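PDB 2CUW: hypothetical protein PurS from Thermus thermophilus, which is of unknown function but has the small alpha/beta fold of the PurS family, with an antiparallel sheet and two helices. Local coordinates for residues R3-L8 and E45-A50. Sequence-based numbering, arbitrary orientation.
Sequences RYQATL and EIVFPA
R3 faces P49 as an antiparallel non-hydrogen-bonded pair, and its guanidinium comes within 4.3 Å (NH1) of CG1 of V47. Y4 and F48 form a hydrogen-bonded pair: Y4 N donates to F48 O almost straight (169°), and F48 N returns the bond to Y4 O. The tyrosine CB sits over one face of the F48 ring, while the Y4 ring reaches A50, whose CB lies 3.5 Å from CE2. Extended, with CG anti to the backbone N (chi1 -178°), Q5 rests its CG near CG2 of V47 and offers NE2 to OE1 of E45 in a weak, strongly bent bond. A6 and I46 form a second such pair (A6 N to I46 O, I46 N to A6 O), and A6 CB meets the F48 ring at the edge, 3.8 Å from CE2. T7 lies alongside E45 and gives OG1 to the same OE1, on the syn side at 2.9 Å, so one carboxylate oxygen serves two residues. CD1 of L8 packs against CD1 of I46. The pairing thus illustrates a two-faced sheet: Y4, A6 and F48 turn to helix 53-67, while R3, Q5 and V47, on the opposite face, touch L83. Strand 3-12 runs centrally between 42-49 and 73-82.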
loop_
_atom_site.group_PDB
_atom_site.type_symbol
_atom_site.label_atom_id
_atom_site.label_comp_id
_atom_site.label_asym_id
_atom_site.label_seq_id
_atom_site.Cartn_x
_atom_site.Cartn_y
_atom_site.Cartn_z
ATOM N N ARG A 3 -9.277 9.529 -16.725
ATOM C CA ARG A 3 -8.935 9.657 -15.316
ATOM C C ARG A 3 -8.787 8.249 -14.751
ATOM O O ARG A 3 -9.641 7.389 -14.975
ATOM C CB ARG A 3 -10.044 10.356 -14.532
ATOM C CG ARG A 3 -10.248 11.830 -14.789
ATOM C CD ARG A 3 -11.053 12.409 -13.617
ATOM N NE ARG A 3 -12.213 11.564 -13.324
ATOM C CZ ARG A 3 -12.899 11.587 -12.185
ATOM N NH1 ARG A 3 -12.552 12.414 -11.205
ATOM N NH2 ARG A 3 -13.942 10.779 -12.029
ATOM N N TYR A 4 -7.714 8.013 -14.012
ATOM C CA TYR A 4 -7.492 6.708 -13.417
ATOM C C TYR A 4 -7.309 6.839 -11.913
ATOM O O TYR A 4 -7.013 7.915 -11.401
ATOM C CB TYR A 4 -6.246 6.050 -14.009
ATOM C CG TYR A 4 -6.301 5.831 -15.505
ATOM C CD1 TYR A 4 -6.717 4.611 -16.041
ATOM C CD2 TYR A 4 -5.930 6.844 -16.386
ATOM C CE1 TYR A 4 -6.754 4.410 -17.425
ATOM C CE2 TYR A 4 -5.963 6.658 -17.763
ATOM C CZ TYR A 4 -6.370 5.444 -18.280
ATOM O OH TYR A 4 -6.368 5.264 -19.651
ATOM N N GLN A 5 -7.510 5.734 -11.211
ATOM C CA GLN A 5 -7.319 5.698 -9.774
ATOM C C GLN A 5 -6.363 4.559 -9.502
ATOM O O GLN A 5 -6.617 3.415 -9.884
ATOM C CB GLN A 5 -8.640 5.447 -9.032
ATOM C CG GLN A 5 -8.482 5.444 -7.516
ATOM C CD GLN A 5 -9.776 5.145 -6.779
ATOM O OE1 GLN A 5 -10.765 5.849 -6.933
ATOM N NE2 GLN A 5 -9.764 4.096 -5.970
ATOM N N ALA A 6 -5.246 4.879 -8.864
ATOM C CA ALA A 6 -4.263 3.873 -8.523
ATOM C C ALA A 6 -4.384 3.608 -7.034
ATOM O O ALA A 6 -4.485 4.542 -6.242
ATOM C CB ALA A 6 -2.865 4.375 -8.830
ATOM N N THR A 7 -4.387 2.335 -6.657
ATOM C CA THR A 7 -4.452 1.975 -5.250
ATOM C C THR A 7 -3.061 1.484 -4.922
ATOM O O THR A 7 -2.693 0.359 -5.266
ATOM C CB THR A 7 -5.463 0.847 -4.983
ATOM O OG1 THR A 7 -6.764 1.274 -5.395
ATOM C CG2 THR A 7 -5.486 0.509 -3.499
ATOM N N LEU A 8 -2.286 2.357 -4.283
ATOM C CA LEU A 8 -0.918 2.058 -3.900
ATOM C C LEU A 8 -0.798 1.702 -2.425
ATOM O O LEU A 8 -1.304 2.422 -1.564
ATOM C CB LEU A 8 -0.023 3.264 -4.195
ATOM C CG LEU A 8 0.286 3.570 -5.665
ATOM C CD1 LEU A 8 0.961 4.919 -5.772
ATOM C CD2 LEU A 8 1.179 2.479 -6.237
ATOM N N GLU A 45 -4.986 6.280 -2.337
ATOM C CA GLU A 45 -5.867 6.202 -3.486
ATOM C C GLU A 45 -5.494 7.453 -4.267
ATOM O O GLU A 45 -5.718 8.561 -3.792
ATOM C CB GLU A 45 -7.330 6.277 -3.049
ATOM C CG GLU A 45 -7.776 5.134 -2.138
ATOM C CD GLU A 45 -7.776 3.779 -2.843
ATOM O OE1 GLU A 45 -7.537 3.748 -4.066
ATOM O OE2 GLU A 45 -8.021 2.750 -2.174
ATOM N N ILE A 46 -4.888 7.285 -5.437
ATOM C CA ILE A 46 -4.507 8.452 -6.223
ATOM C C ILE A 46 -5.250 8.528 -7.544
ATOM O O ILE A 46 -5.223 7.592 -8.342
ATOM C CB ILE A 46 -3.001 8.480 -6.547
ATOM C CG1 ILE A 46 -2.173 8.353 -5.268
ATOM C CG2 ILE A 46 -2.662 9.790 -7.254
ATOM C CD1 ILE A 46 -2.053 6.936 -4.760
ATOM N N VAL A 47 -5.920 9.649 -7.759
ATOM C CA VAL A 47 -6.661 9.880 -8.986
ATOM C C VAL A 47 -5.831 10.828 -9.855
ATOM O O VAL A 47 -5.384 11.885 -9.400
ATOM C CB VAL A 47 -8.036 10.498 -8.691
ATOM C CG1 VAL A 47 -8.738 10.889 -9.992
ATOM C CG2 VAL A 47 -8.885 9.490 -7.921
ATOM N N PHE A 48 -5.618 10.435 -11.103
ATOM C CA PHE A 48 -4.822 11.237 -12.020
ATOM C C PHE A 48 -5.162 10.936 -13.478
ATOM O O PHE A 48 -5.663 9.860 -13.799
ATOM C CB PHE A 48 -3.334 10.961 -11.778
ATOM C CG PHE A 48 -2.933 9.529 -12.013
ATOM C CD1 PHE A 48 -2.293 9.155 -13.191
ATOM C CD2 PHE A 48 -3.206 8.550 -11.064
ATOM C CE1 PHE A 48 -1.928 7.831 -13.423
ATOM C CE2 PHE A 48 -2.845 7.215 -11.283
ATOM C CZ PHE A 48 -2.204 6.854 -12.467
ATOM N N PRO A 49 -4.886 11.889 -14.379
ATOM C CA PRO A 49 -5.168 11.697 -15.799
ATOM C C PRO A 49 -3.984 11.007 -16.476
ATOM O O PRO A 49 -2.851 11.089 -15.998
ATOM C CB PRO A 49 -5.375 13.123 -16.289
ATOM C CG PRO A 49 -4.347 13.874 -15.506
ATOM C CD PRO A 49 -4.458 13.276 -14.109
ATOM N N ALA A 50 -4.254 10.315 -17.575
ATOM C CA ALA A 50 -3.216 9.620 -18.328
ATOM C C ALA A 50 -3.707 9.353 -19.747
ATOM O O ALA A 50 -4.910 9.380 -20.010
ATOM C CB ALA A 50 -2.850 8.299 -17.644
#